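Local coordinates for protein acireductone dioxygenase (Bacillus anthracis, PDB 4QGL) that probably catalyses the metal-dependent oxidative cleavage by O2 of the acireductone of methionine salvage, with iron or nickel deciding the products, at residues G31-K36 against A69-R74; E94-F99 against F150-D155; A58-V63 against V159-F164. All blocks are in the same frame, centred on the assembly; numbering follows the deposited sequence.

Overall arrangement
Contacts 1 and 2 lie on opposite sides of the centre of a cupin fold. Contacts 1 and 3 pack helices 65-75 and 54-63 on the same antiparallel sheet, through its edge strand 33-36 and its inner strand 158-164; their centres are about 14 Å apart, and Val-71 CG1 touches Ile-163 CD1 at 3.8 Å. Contact 2 is about 24 Å from contact 1 and about 20 Å from contact 3 (centre to centre). There Phe-99 comes within about 4 Å of a bound cadmium ion, nearest atoms of side chain and metal, whereas the side chain of Ile-161 in contact 3 is about 12 Å from a cadmium ion.

Contact 1. Residues G31-K36 against A69-R74; sequences GVLYEK and ADVSAR
Glu-35 sends CG opposite its own carbonyl carbon (chi1 -64°) and runs out extended, so that its carboxylate reaches from strand 33-36 to helix 69-74; Arg-74 starts with CG trans to the backbone N and bends at chi3, which turns the guanidinium back along the helix to the level of Glu-35 OE1. The two meet in a salt bridge of 3.0 Å between Glu-35 OE1 and Arg-74 NH2. OE1 lies at the guanidinium edge, close to its plane, but the carboxylate is turned 50° against that plane, and the pairing runs through one oxygen and one nitrogen instead of a two-pronged fork. Behind the guanidinium, the carbonyl oxygen Asp-70 O sits 3.9 Å above its plane, over the centre. The other carboxylate oxygen, Glu-35 OE2, accepts a hydrogen bond from Trp-37 NE1, and with both oxygens engaged the rotation of the carboxylate is probably restricted. Below the charged pair, Val-71 turns CG2 to the strand: this methyl lies 3.8 Å from Glu-35 OE1 and makes a looser apolar contact, 4.4 Å, with Leu-33 CD2. Val-71 is buried and also packs on Trp-37 and Ile-163, whereas Arg-74 is exposed, so the contact grades from an apolar inner side to a charged outer one. The backbones stay well apart, with axes 12.0 Å at closest approach, and run nearly antiparallel at 162°. Strand 33-36 pairs with strand 138-142 through Leu-33 and Glu-35, at the edge of its sheet. The arrangement is a helix packed by side chains alone against the outside of a cupin beta-sandwich.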
ATOM      1  N   GLY A  31       4.489  -5.750  13.305  1.00 26.76           N
ATOM      2  CA  GLY A  31       3.042  -5.910  13.210  1.00 26.62           C
ATOM      3  C   GLY A  31       2.513  -5.623  11.827  1.00 25.78           C
ATOM      4  O   GLY A  31       1.335  -5.610  11.640  1.00 25.71           O
ATOM      5  N   VAL A  32       3.385  -5.407  10.845  1.00 25.25           N
ATOM      6  CA  VAL A  32       2.953  -5.046   9.485  1.00 24.58           C
ATOM      7  C   VAL A  32       2.778  -6.315   8.616  1.00 24.83           C
ATOM      8  O   VAL A  32       3.735  -7.002   8.274  1.00 24.95           O
ATOM      9  CB  VAL A  32       3.943  -4.030   8.829  1.00 23.92           C
ATOM     10  CG1 VAL A  32       3.429  -3.486   7.499  1.00 23.27           C
ATOM     11  CG2 VAL A  32       4.182  -2.880   9.762  1.00 23.90           C
ATOM     12  N   LEU A  33       1.539  -6.632   8.271  1.00 25.07           N
ATOM     13  CA  LEU A  33       1.292  -7.780   7.409  1.00 25.43           C
ATOM     14  C   LEU A  33       1.808  -7.492   6.037  1.00 25.02           C
ATOM     15  O   LEU A  33       1.575  -6.425   5.491  1.00 24.47           O
ATOM     16  CB  LEU A  33      -0.192  -8.102   7.306  1.00 25.69           C
ATOM     17  CG  LEU A  33      -0.574  -9.364   6.472  1.00 26.06           C
ATOM     18  CD1 LEU A  33       0.214 -10.608   6.899  1.00 26.75           C
ATOM     19  CD2 LEU A  33      -2.072  -9.659   6.560  1.00 26.44           C
ATOM     20  N   TYR A  34       2.530  -8.434   5.485  1.00 25.60           N
ATOM     21  CA  TYR A  34       2.988  -8.294   4.144  1.00 25.64           C
ATOM     22  C   TYR A  34       2.669  -9.571   3.365  1.00 26.34           C
ATOM     23  O   TYR A  34       2.781 -10.673   3.888  1.00 27.23           O
ATOM     24  CB  TYR A  34       4.472  -7.940   4.128  1.00 25.71           C
ATOM     25  CG  TYR A  34       5.023  -7.873   2.740  1.00 25.77           C
ATOM     26  CD1 TYR A  34       4.373  -7.148   1.742  1.00 25.33           C
ATOM     27  CD2 TYR A  34       6.190  -8.552   2.404  1.00 26.44           C
ATOM     28  CE1 TYR A  34       4.852  -7.119   0.441  1.00 25.43           C
ATOM     29  CE2 TYR A  34       6.704  -8.516   1.106  1.00 26.47           C
ATOM     30  CZ  TYR A  34       6.032  -7.804   0.122  1.00 25.97           C
ATOM     31  OH  TYR A  34       6.552  -7.783  -1.158  1.00 26.07           O
ATOM     32  N   GLU A  35       2.199  -9.422   2.137  1.00 26.32           N
ATOM     33  CA  GLU A  35       1.900 -10.568   1.298  1.00 26.97           C
ATOM     34  C   GLU A  35       2.339 -10.208  -0.078  1.00 26.73           C
ATOM     35  O   GLU A  35       2.296  -9.027  -0.452  1.00 26.11           O
ATOM     36  CB  GLU A  35       0.413 -10.839   1.264  1.00 27.33           C
ATOM     37  CG  GLU A  35      -0.202 -11.231   2.599  1.00 28.02           C
ATOM     38  CD  GLU A  35      -1.664 -11.645   2.455  1.00 28.62           C
ATOM     39  OE1 GLU A  35      -2.345 -11.896   3.490  1.00 29.18           O
ATOM     40  OE2 GLU A  35      -2.152 -11.722   1.292  1.00 28.80           O
ATOM     41  N   LYS A  36       2.765 -11.211  -0.828  1.00 27.23           N
ATOM     42  CA  LYS A  36       3.069 -11.005  -2.220  1.00 27.38           C
ATOM     43  C   LYS A  36       2.061 -11.803  -3.042  1.00 27.16           C
ATOM     44  O   LYS A  36       1.995 -13.038  -2.930  1.00 28.05           O
ATOM     45  CB  LYS A  36       4.524 -11.407  -2.524  1.00 28.55           C
ATOM     46  CG  LYS A  36       5.053 -11.024  -3.937  1.00 29.18           C
ATOM     47  CD  LYS A  36       5.656  -9.596  -3.991  1.00 29.12           C
ATOM     48  CE  LYS A  36       5.709  -8.992  -5.415  1.00 29.26           C
ATOM     49  NZ  LYS A  36       5.948  -7.507  -5.380  1.00 28.73           N
ATOM     50  N   ALA A  69     -10.572 -12.256  -0.817  1.00 27.95           N
ATOM     51  CA  ALA A  69     -11.402 -13.008   0.097  1.00 29.14           C
ATOM     52  C   ALA A  69     -10.599 -13.548   1.272  1.00 29.52           C
ATOM     53  O   ALA A  69     -11.066 -13.535   2.399  1.00 29.93           O
ATOM     54  CB  ALA A  69     -12.098 -14.166  -0.630  1.00 30.01           C
ATOM     55  N   ASP A  70      -9.407 -14.050   0.989  1.00 29.53           N
ATOM     56  CA  ASP A  70      -8.578 -14.695   2.011  1.00 30.26           C
ATOM     57  C   ASP A  70      -8.104 -13.703   3.056  1.00 30.17           C
ATOM     58  O   ASP A  70      -8.193 -13.960   4.242  1.00 30.68           O
ATOM     59  CB  ASP A  70      -7.378 -15.414   1.382  1.00 30.06           C
ATOM     60  CG  ASP A  70      -7.780 -16.662   0.543  1.00 30.89           C
ATOM     61  OD1 ASP A  70      -8.922 -17.207   0.663  1.00 31.66           O
ATOM     62  OD2 ASP A  70      -6.909 -17.103  -0.250  1.00 30.76           O
ATOM     63  N   VAL A  71      -7.606 -12.572   2.589  1.00 29.86           N
ATOM     64  CA  VAL A  71      -7.168 -11.481   3.456  1.00 30.19           C
ATOM     65  C   VAL A  71      -8.360 -10.772   4.161  1.00 31.17           C
ATOM     66  O   VAL A  71      -8.247 -10.359   5.314  1.00 31.60           O
ATOM     67  CB  VAL A  71      -6.208 -10.495   2.706  1.00 29.31           C
ATOM     68  CG1 VAL A  71      -6.935  -9.565   1.743  1.00 28.99           C
ATOM     69  CG2 VAL A  71      -5.404  -9.673   3.685  1.00 29.05           C
ATOM     70  N   SER A  72      -9.509 -10.671   3.500  1.00 32.05           N
ATOM     71  CA  SER A  72     -10.654 -10.094   4.148  1.00 33.07           C
ATOM     72  C   SER A  72     -11.204 -10.997   5.244  1.00 35.17           C
ATOM     73  O   SER A  72     -11.689 -10.497   6.228  1.00 35.96           O
ATOM     74  CB  SER A  72     -11.717  -9.784   3.129  1.00 33.03           C
ATOM     75  OG  SER A  72     -11.274  -8.740   2.297  1.00 31.76           O
ATOM     76  N   ALA A  73     -11.116 -12.315   5.088  1.00 37.03           N
ATOM     77  CA  ALA A  73     -11.627 -13.269   6.103  1.00 39.41           C
ATOM     78  C   ALA A  73     -10.639 -13.518   7.232  1.00 40.65           C
ATOM     79  O   ALA A  73     -11.033 -13.632   8.370  1.00 40.89           O
ATOM     80  CB  ALA A  73     -12.015 -14.605   5.455  1.00 40.18           C
ATOM     81  N   ARG A  74      -9.360 -13.644   6.890  1.00 42.43           N
ATOM     82  CA  ARG A  74      -8.282 -13.804   7.875  1.00 44.82           C
ATOM     83  C   ARG A  74      -8.267 -12.617   8.849  1.00 44.88           C
ATOM     84  O   ARG A  74      -8.216 -12.801  10.054  1.00 45.09           O
ATOM     85  CB  ARG A  74      -6.918 -13.943   7.149  1.00 45.81           C
ATOM     86  CG  ARG A  74      -5.688 -14.240   8.027  1.00 48.10           C
ATOM     87  CD  ARG A  74      -4.421 -14.577   7.212  1.00 48.90           C
ATOM     88  NE  ARG A  74      -4.734 -15.556   6.159  1.00 50.66           N
ATOM     89  CZ  ARG A  74      -4.553 -15.389   4.846  1.00 51.16           C
ATOM     90  NH1 ARG A  74      -4.926 -16.364   4.011  1.00 51.74           N
ATOM     91  NH2 ARG A  74      -3.994 -14.280   4.351  1.00 50.27           N
TER

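Contact 2. Residues E94-F99 against F150-D155; sequences ELLINF and FTLQDD
Phe-150 N donates a backbone hydrogen bond to Phe-99 O (2.6 Å), where the two CA atoms come nearest, and this joins segment 94-99 to strand 148-151. Next to it the two phenylalanines approach only at their roots, CB to CB 4.2 Å, and their rings then diverge. Phe-150 holds CG anti to the backbone N (chi1 -178°), and its ring goes on to meet Phe-120 with the planes at about 60°. The Phe-99 ring carries Asn-98 CB over the centre of one face, 4.1 Å above the plane, and the Phe-99 side chain also touches Trp-170. Further along, methyl groups close the apolar side of the contact: Leu-152 CD1 faces the fork of Leu-96, 4.0 Å from CD1 and 4.1 Å from CD2, the two side chains crossing at about a right angle. Both leucines are buried, and Leu-96 also leans on Arg-156. The Phe-99 side chain comes within about 4 Å of a bound cadmium ion and of the side chain of His-103, a metal ligand here. Strand 148-151, which Phe-99 meets by that one backbone bond at the start of segment 150-155, is an outermost strand of its sheet and pairs with strand 116-123 through Thr-151 and Ile-119.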
ATOM      1  N   GLU A  94      -3.106  19.081  -3.330  1.00 49.33           N
ATOM      2  CA  GLU A  94      -3.997  19.388  -2.242  1.00 49.98           C
ATOM      3  C   GLU A  94      -4.666  18.130  -1.680  1.00 47.81           C
ATOM      4  O   GLU A  94      -5.377  18.209  -0.703  1.00 47.53           O
ATOM      5  CB  GLU A  94      -5.041  20.382  -2.731  1.00 52.78           C
ATOM      6  CG  GLU A  94      -4.462  21.752  -3.105  1.00 55.19           C
ATOM      7  CD  GLU A  94      -4.141  21.932  -4.590  1.00 56.48           C
ATOM      8  OE1 GLU A  94      -3.928  20.925  -5.298  1.00 57.16           O
ATOM      9  OE2 GLU A  94      -4.092  23.098  -5.052  1.00 57.37           O
ATOM     10  N   LEU A  95      -4.424  16.978  -2.300  1.00 45.29           N
ATOM     11  CA  LEU A  95      -4.914  15.689  -1.818  1.00 43.31           C
ATOM     12  C   LEU A  95      -3.853  14.995  -0.956  1.00 40.09           C
ATOM     13  O   LEU A  95      -4.094  14.646   0.184  1.00 38.74           O
ATOM     14  CB  LEU A  95      -5.301  14.837  -3.041  1.00 44.32           C
ATOM     15  CG  LEU A  95      -5.796  13.394  -2.930  1.00 44.57           C
ATOM     16  CD1 LEU A  95      -4.633  12.412  -2.972  1.00 43.80           C
ATOM     17  CD2 LEU A  95      -6.645  13.162  -1.681  1.00 45.42           C
ATOM     18  N   LEU A  96      -2.668  14.860  -1.534  1.00 38.69           N
ATOM     19  CA  LEU A  96      -1.492  14.198  -0.951  1.00 36.58           C
ATOM     20  C   LEU A  96      -0.991  14.757   0.372  1.00 35.85           C
ATOM     21  O   LEU A  96      -0.469  14.029   1.222  1.00 34.71           O
ATOM     22  CB  LEU A  96      -0.345  14.312  -1.943  1.00 35.97           C
ATOM     23  CG  LEU A  96      -0.504  13.467  -3.200  1.00 35.63           C
ATOM     24  CD1 LEU A  96       0.570  13.872  -4.195  1.00 35.57           C
ATOM     25  CD2 LEU A  96      -0.441  11.978  -2.892  1.00 34.74           C
ATOM     26  N   ILE A  97      -1.138  16.058   0.530  1.00 36.21           N
ATOM     27  CA  ILE A  97      -0.760  16.733   1.765  1.00 36.60           C
ATOM     28  C   ILE A  97      -1.594  16.236   2.965  1.00 36.35           C
ATOM     29  O   ILE A  97      -1.263  16.454   4.131  1.00 36.13           O
ATOM     30  CB  ILE A  97      -0.836  18.277   1.582  1.00 37.82           C
ATOM     31  CG1 ILE A  97      -0.141  19.014   2.748  1.00 38.25           C
ATOM     32  CG2 ILE A  97      -2.280  18.739   1.345  1.00 38.56           C
ATOM     33  CD1 ILE A  97       1.320  18.617   2.994  1.00 37.69           C
ATOM     34  N   ASN A  98      -2.677  15.539   2.679  1.00 36.29           N
ATOM     35  CA  ASN A  98      -3.386  14.844   3.739  1.00 35.86           C
ATOM     36  C   ASN A  98      -2.723  13.545   4.187  1.00 34.36           C
ATOM     37  O   ASN A  98      -2.903  13.135   5.327  1.00 34.33           O
ATOM     38  CB  ASN A  98      -4.847  14.635   3.349  1.00 36.51           C
ATOM     39  CG  ASN A  98      -5.566  15.953   3.168  1.00 37.64           C
ATOM     40  OD1 ASN A  98      -5.371  16.896   3.951  1.00 37.92           O
ATOM     41  ND2 ASN A  98      -6.385  16.042   2.125  1.00 38.14           N
ATOM     42  N   PHE A  99      -1.961  12.883   3.329  1.00 33.23           N
ATOM     43  CA  PHE A  99      -1.398  11.599   3.748  1.00 32.19           C
ATOM     44  C   PHE A  99       0.099  11.652   3.891  1.00 30.70           C
ATOM     45  O   PHE A  99       0.719  10.755   4.448  1.00 29.16           O
ATOM     46  CB  PHE A  99      -1.938  10.493   2.865  1.00 32.75           C
ATOM     47  CG  PHE A  99      -3.432  10.488   2.834  1.00 34.66           C
ATOM     48  CD1 PHE A  99      -4.160  10.270   4.014  1.00 36.08           C
ATOM     49  CD2 PHE A  99      -4.124  10.801   1.679  1.00 36.00           C
ATOM     50  CE1 PHE A  99      -5.553  10.308   4.034  1.00 36.75           C
ATOM     51  CE2 PHE A  99      -5.520  10.844   1.688  1.00 37.29           C
ATOM     52  CZ  PHE A  99      -6.232  10.588   2.863  1.00 37.55           C
ATOM     53  N   PHE A 150       2.381   8.805   3.998  1.00 20.12           N
ATOM     54  CA  PHE A 150       2.490   8.195   2.663  1.00 19.89           C
ATOM     55  C   PHE A 150       3.124   9.136   1.642  1.00 20.10           C
ATOM     56  O   PHE A 150       2.931  10.336   1.659  1.00 20.41           O
ATOM     57  CB  PHE A 150       1.116   7.694   2.126  1.00 19.87           C
ATOM     58  CG  PHE A 150       1.201   7.005   0.753  1.00 19.70           C
ATOM     59  CD1 PHE A 150       1.606   5.693   0.653  1.00 19.45           C
ATOM     60  CD2 PHE A 150       0.889   7.675  -0.413  1.00 19.91           C
ATOM     61  CE1 PHE A 150       1.714   5.066  -0.586  1.00 19.38           C
ATOM     62  CE2 PHE A 150       0.999   7.065  -1.646  1.00 19.85           C
ATOM     63  CZ  PHE A 150       1.400   5.756  -1.738  1.00 19.58           C
ATOM     64  N   THR A 151       3.859   8.565   0.706  1.00 20.02           N
ATOM     65  CA  THR A 151       4.525   9.392  -0.281  1.00 20.39           C
ATOM     66  C   THR A 151       4.546   8.624  -1.595  1.00 20.50           C
ATOM     67  O   THR A 151       4.699   7.394  -1.631  1.00 20.23           O
ATOM     68  CB  THR A 151       5.948   9.741   0.212  1.00 20.53           C
ATOM     69  OG1 THR A 151       5.902  10.851   1.139  1.00 20.81           O
ATOM     70  CG2 THR A 151       6.829  10.100  -0.910  1.00 20.84           C
ATOM     71  N   LEU A 152       4.364   9.329  -2.687  1.00 21.07           N
ATOM     72  CA  LEU A 152       4.712   8.748  -3.944  1.00 21.39           C
ATOM     73  C   LEU A 152       6.212   8.801  -4.148  1.00 21.99           C
ATOM     74  O   LEU A 152       6.948   9.455  -3.460  1.00 22.14           O
ATOM     75  CB  LEU A 152       4.025   9.466  -5.081  1.00 21.76           C
ATOM     76  CG  LEU A 152       2.508   9.475  -5.009  1.00 21.67           C
ATOM     77  CD1 LEU A 152       1.957  10.544  -5.928  1.00 22.29           C
ATOM     78  CD2 LEU A 152       1.989   8.100  -5.389  1.00 21.34           C
ATOM     79  N   GLN A 153       6.654   8.075  -5.138  1.00 22.59           N
ATOM     80  CA  GLN A 153       8.022   8.129  -5.554  1.00 23.43           C
ATOM     81  C   GLN A 153       8.123   9.123  -6.686  1.00 24.31           C
ATOM     82  O   GLN A 153       7.224   9.940  -6.903  1.00 24.56           O
ATOM     83  CB  GLN A 153       8.503   6.736  -5.966  1.00 23.55           C
ATOM     84  CG  GLN A 153       8.327   5.719  -4.849  1.00 23.23           C
ATOM     85  CD  GLN A 153       9.450   4.695  -4.805  1.00 23.62           C
ATOM     86  OE1 GLN A 153       9.255   3.528  -5.126  1.00 23.78           O
ATOM     87  NE2 GLN A 153      10.614   5.120  -4.391  1.00 24.05           N
ATOM     88  N   ASP A 154       9.233   9.066  -7.404  1.00 25.11           N
ATOM     89  CA  ASP A 154       9.573  10.123  -8.340  1.00 26.03           C
ATOM     90  C   ASP A 154       8.831   9.959  -9.661  1.00 26.14           C
ATOM     91  O   ASP A 154       8.845  10.853 -10.463  1.00 27.00           O
ATOM     92  CB  ASP A 154      11.105  10.193  -8.496  1.00 26.87           C
ATOM     93  CG  ASP A 154      11.826  10.410  -7.132  1.00 26.96           C
ATOM     94  OD1 ASP A 154      11.115  10.685  -6.146  1.00 26.68           O
ATOM     95  OD2 ASP A 154      13.081  10.296  -7.020  1.00 27.67           O
ATOM     96  N   ASP A 155       8.157   8.836  -9.873  1.00 25.46           N
ATOM     97  CA  ASP A 155       7.279   8.691 -11.019  1.00 25.56           C
ATOM     98  C   ASP A 155       5.893   9.259 -10.712  1.00 25.10           C
ATOM     99  O   ASP A 155       5.049   9.342 -11.612  1.00 25.28           O
ATOM    100  CB  ASP A 155       7.210   7.227 -11.522  1.00 25.47           C
ATOM    101  CG  ASP A 155       6.776   6.231 -10.433  1.00 24.83           C
ATOM    102  OD1 ASP A 155       7.186   6.438  -9.257  1.00 24.62           O
ATOM    103  OD2 ASP A 155       6.013   5.242 -10.751  1.00 24.74           O
TER

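Contact 3. Residues A58-V63 against V159-F164; sequences AEILAV and VAIRIF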
ATOM      1  N   ALA A  58     -13.538  -3.005 -12.143  1.00 31.24           N
ATOM      2  CA  ALA A  58     -14.272  -4.223 -11.816  1.00 31.69           C
ATOM      3  C   ALA A  58     -13.459  -5.450 -12.165  1.00 31.26           C
ATOM      4  O   ALA A  58     -13.481  -6.436 -11.450  1.00 31.34           O
ATOM      5  CB  ALA A  58     -15.609  -4.247 -12.556  1.00 32.79           C
ATOM      6  N   GLU A  59     -12.740  -5.376 -13.272  1.00 31.09           N
ATOM      7  CA  GLU A  59     -11.897  -6.470 -13.720  1.00 30.84           C
ATOM      8  C   GLU A  59     -10.722  -6.735 -12.818  1.00 29.22           C
ATOM      9  O   GLU A  59     -10.378  -7.875 -12.582  1.00 28.92           O
ATOM     10  CB  GLU A  59     -11.346  -6.146 -15.081  1.00 31.72           C
ATOM     11  CG  GLU A  59     -10.840  -7.360 -15.814  1.00 32.67           C
ATOM     12  CD  GLU A  59     -10.515  -7.050 -17.257  1.00 33.98           C
ATOM     13  OE1 GLU A  59      -9.960  -7.950 -17.925  1.00 34.91           O
ATOM     14  OE2 GLU A  59     -10.798  -5.906 -17.722  1.00 34.88           O
ATOM     15  N   ILE A  60     -10.098  -5.661 -12.351  1.00 28.02           N
ATOM     16  CA  ILE A  60      -8.967  -5.737 -11.446  1.00 26.81           C
ATOM     17  C   ILE A  60      -9.370  -6.442 -10.161  1.00 26.47           C
ATOM     18  O   ILE A  60      -8.711  -7.381  -9.716  1.00 26.18           O
ATOM     19  CB  ILE A  60      -8.414  -4.330 -11.162  1.00 26.31           C
ATOM     20  CG1 ILE A  60      -7.565  -3.865 -12.348  1.00 26.23           C
ATOM     21  CG2 ILE A  60      -7.571  -4.304  -9.886  1.00 25.60           C
ATOM     22  CD1 ILE A  60      -6.932  -2.506 -12.147  1.00 25.82           C
ATOM     23  N   LEU A  61     -10.478  -6.000  -9.579  1.00 26.48           N
ATOM     24  CA  LEU A  61     -11.112  -6.707  -8.451  1.00 26.51           C
ATOM     25  C   LEU A  61     -11.585  -8.142  -8.746  1.00 26.99           C
ATOM     26  O   LEU A  61     -11.652  -8.974  -7.854  1.00 27.19           O
ATOM     27  CB  LEU A  61     -12.295  -5.899  -7.938  1.00 26.90           C
ATOM     28  CG  LEU A  61     -11.934  -4.539  -7.337  1.00 26.37           C
ATOM     29  CD1 LEU A  61     -13.225  -3.815  -6.987  1.00 27.00           C
ATOM     30  CD2 LEU A  61     -11.016  -4.694  -6.130  1.00 25.70           C
ATOM     31  N   ALA A  62     -11.922  -8.450  -9.981  1.00 27.25           N
ATOM     32  CA  ALA A  62     -12.199  -9.827 -10.307  1.00 27.71           C
ATOM     33  C   ALA A  62     -10.978 -10.732 -10.302  1.00 27.17           C
ATOM     34  O   ALA A  62     -11.073 -11.878  -9.888  1.00 27.63           O
ATOM     35  CB  ALA A  62     -12.905  -9.916 -11.653  1.00 28.45           C
ATOM     36  N   VAL A  63      -9.849 -10.252 -10.786  1.00 26.36           N
ATOM     37  CA  VAL A  63      -8.651 -11.079 -10.896  1.00 26.02           C
ATOM     38  C   VAL A  63      -8.075 -11.456  -9.534  1.00 25.55           C
ATOM     39  O   VAL A  63      -7.650 -12.581  -9.354  1.00 25.85           O
ATOM     40  CB  VAL A  63      -7.585 -10.394 -11.762  1.00 25.60           C
ATOM     41  CG1 VAL A  63      -6.351 -11.246 -11.917  1.00 25.59           C
ATOM     42  CG2 VAL A  63      -8.115 -10.130 -13.148  1.00 26.11           C
ATOM     43  N   VAL A 159      -1.402   2.956  -8.839  1.00 20.94           N
ATOM     44  CA  VAL A 159      -2.732   2.297  -8.839  1.00 21.09           C
ATOM     45  C   VAL A 159      -2.775   1.253  -7.740  1.00 20.75           C
ATOM     46  O   VAL A 159      -1.854   0.473  -7.628  1.00 20.49           O
ATOM     47  CB  VAL A 159      -3.060   1.621 -10.168  1.00 21.48           C
ATOM     48  CG1 VAL A 159      -4.390   0.911 -10.078  1.00 21.70           C
ATOM     49  CG2 VAL A 159      -3.166   2.625 -11.283  1.00 22.01           C
ATOM     50  N   ALA A 160      -3.856   1.256  -6.949  1.00 20.89           N
ATOM     51  CA  ALA A 160      -4.021   0.393  -5.764  1.00 20.73           C
ATOM     52  C   ALA A 160      -5.449  -0.063  -5.525  1.00 21.22           C
ATOM     53  O   ALA A 160      -6.413   0.605  -5.861  1.00 21.64           O
ATOM     54  CB  ALA A 160      -3.548   1.140  -4.516  1.00 20.44           C
ATOM     55  N   ILE A 161      -5.545  -1.184  -4.859  1.00 21.44           N
ATOM     56  CA  ILE A 161      -6.785  -1.630  -4.295  1.00 22.20           C
ATOM     57  C   ILE A 161      -6.766  -1.285  -2.811  1.00 22.58           C
ATOM     58  O   ILE A 161      -5.807  -1.574  -2.139  1.00 22.30           O
ATOM     59  CB  ILE A 161      -6.967  -3.148  -4.459  1.00 22.30           C
ATOM     60  CG1 ILE A 161      -6.869  -3.532  -5.925  1.00 22.40           C
ATOM     61  CG2 ILE A 161      -8.319  -3.540  -3.931  1.00 22.88           C
ATOM     62  CD1 ILE A 161      -6.809  -5.029  -6.161  1.00 22.62           C
ATOM     63  N   ARG A 162      -7.823  -0.671  -2.301  1.00 23.66           N
ATOM     64  CA  ARG A 162      -7.916  -0.413  -0.898  1.00 24.33           C
ATOM     65  C   ARG A 162      -8.928  -1.350  -0.298  1.00 25.68           C
ATOM     66  O   ARG A 162     -10.057  -1.469  -0.798  1.00 26.30           O
ATOM     67  CB  ARG A 162      -8.377   0.998  -0.659  1.00 24.63           C
ATOM     68  CG  ARG A 162      -7.771   1.987  -1.616  1.00 24.39           C
ATOM     69  CD  ARG A 162      -8.846   2.966  -1.991  1.00 25.15           C
ATOM     70  NE  ARG A 162      -8.841   4.126  -1.112  1.00 25.29           N
ATOM     71  CZ  ARG A 162      -9.848   4.980  -1.004  1.00 25.98           C
ATOM     72  NH1 ARG A 162      -9.740   6.003  -0.183  1.00 26.18           N
ATOM     73  NH2 ARG A 162     -10.962   4.818  -1.707  1.00 26.60           N
ATOM     74  N   ILE A 163      -8.529  -2.009   0.780  1.00 26.57           N
ATOM     75  CA  ILE A 163      -9.443  -2.850   1.515  1.00 28.26           C
ATOM     76  C   ILE A 163      -9.685  -2.187   2.867  1.00 29.35           C
ATOM     77  O   ILE A 163      -8.775  -1.756   3.504  1.00 29.18           O
ATOM     78  CB  ILE A 163      -8.869  -4.274   1.650  1.00 28.42           C
ATOM     79  CG1 ILE A 163      -8.458  -4.800   0.270  1.00 28.15           C
ATOM     80  CG2 ILE A 163      -9.897  -5.224   2.252  1.00 29.39           C
ATOM     81  CD1 ILE A 163      -7.805  -6.171   0.300  1.00 28.21           C
ATOM     82  N   PHE A 164     -10.926  -2.071   3.277  1.00 31.52           N
ATOM     83  CA  PHE A 164     -11.252  -1.421   4.518  1.00 33.22           C
ATOM     84  C   PHE A 164     -12.321  -2.188   5.286  1.00 36.48           C
ATOM     85  O   PHE A 164     -13.019  -3.045   4.736  1.00 36.69           O
ATOM     86  CB  PHE A 164     -11.713   0.008   4.247  1.00 33.15           C
ATOM     87  CG  PHE A 164     -12.425   0.199   2.932  1.00 33.20           C
ATOM     88  CD1 PHE A 164     -11.716   0.311   1.756  1.00 32.58           C
ATOM     89  CD2 PHE A 164     -13.809   0.331   2.877  1.00 34.33           C
ATOM     90  CE1 PHE A 164     -12.369   0.502   0.547  1.00 32.67           C
ATOM     91  CE2 PHE A 164     -14.467   0.541   1.668  1.00 34.47           C
ATOM     92  CZ  PHE A 164     -13.743   0.615   0.504  1.00 33.60           C
TER
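Ile-161 is the one strand residue that meets the helix closely, and it does so with two branches. Its CG2 methyl touches Leu-61 CD2 at 3.7 Å, while its longer arm serves Ile-60: Ile-60 CG2 lies 3.9 Å from Ile-161 CD1 and 4.1 Å from Ile-161 CG1. In both pairs the side chains lie alongside each other, running opposite ways, methyl beside methyl. The division of labour follows from the torsion of Ile-161, which places CG1 trans to the carbonyl carbon (chi1 -56°) and CG2 trans to the backbone N, so the branches separate toward successive helix residues. Ile-60 sets off toward the strand from its CA, whereas Leu-61 starts obliquely and reaches Ile-161 with its end. The interface is entirely apolar, and the backbones are held apart, Leu-61 CA and Ile-161 CA being 7.9 Å from each other. Here helix 54-63 covers one face of a sheet of the RmlC-like cupin fold, the antiparallel sandwich that carries the metal site; the CB atoms of Ala-160 and Arg-162 leave on the side away from the helix, as alternation along a strand requires. Around the first shell, Ile-60 rests on Leu-46, and Leu-61 also touches His-80 of strand 79-85 and Ile-68 of helix 65-75. Ile-161 is fixed in its strand by backbone bonding to Phe-112 of strand 109-113, which its side chain also touches. On the other edge, Ala-160 and Arg-162 bond through their backbones to Ile-83 and Asp-81, and Arg-162 NH2 adds a salt bridge to Asp-81 OD1.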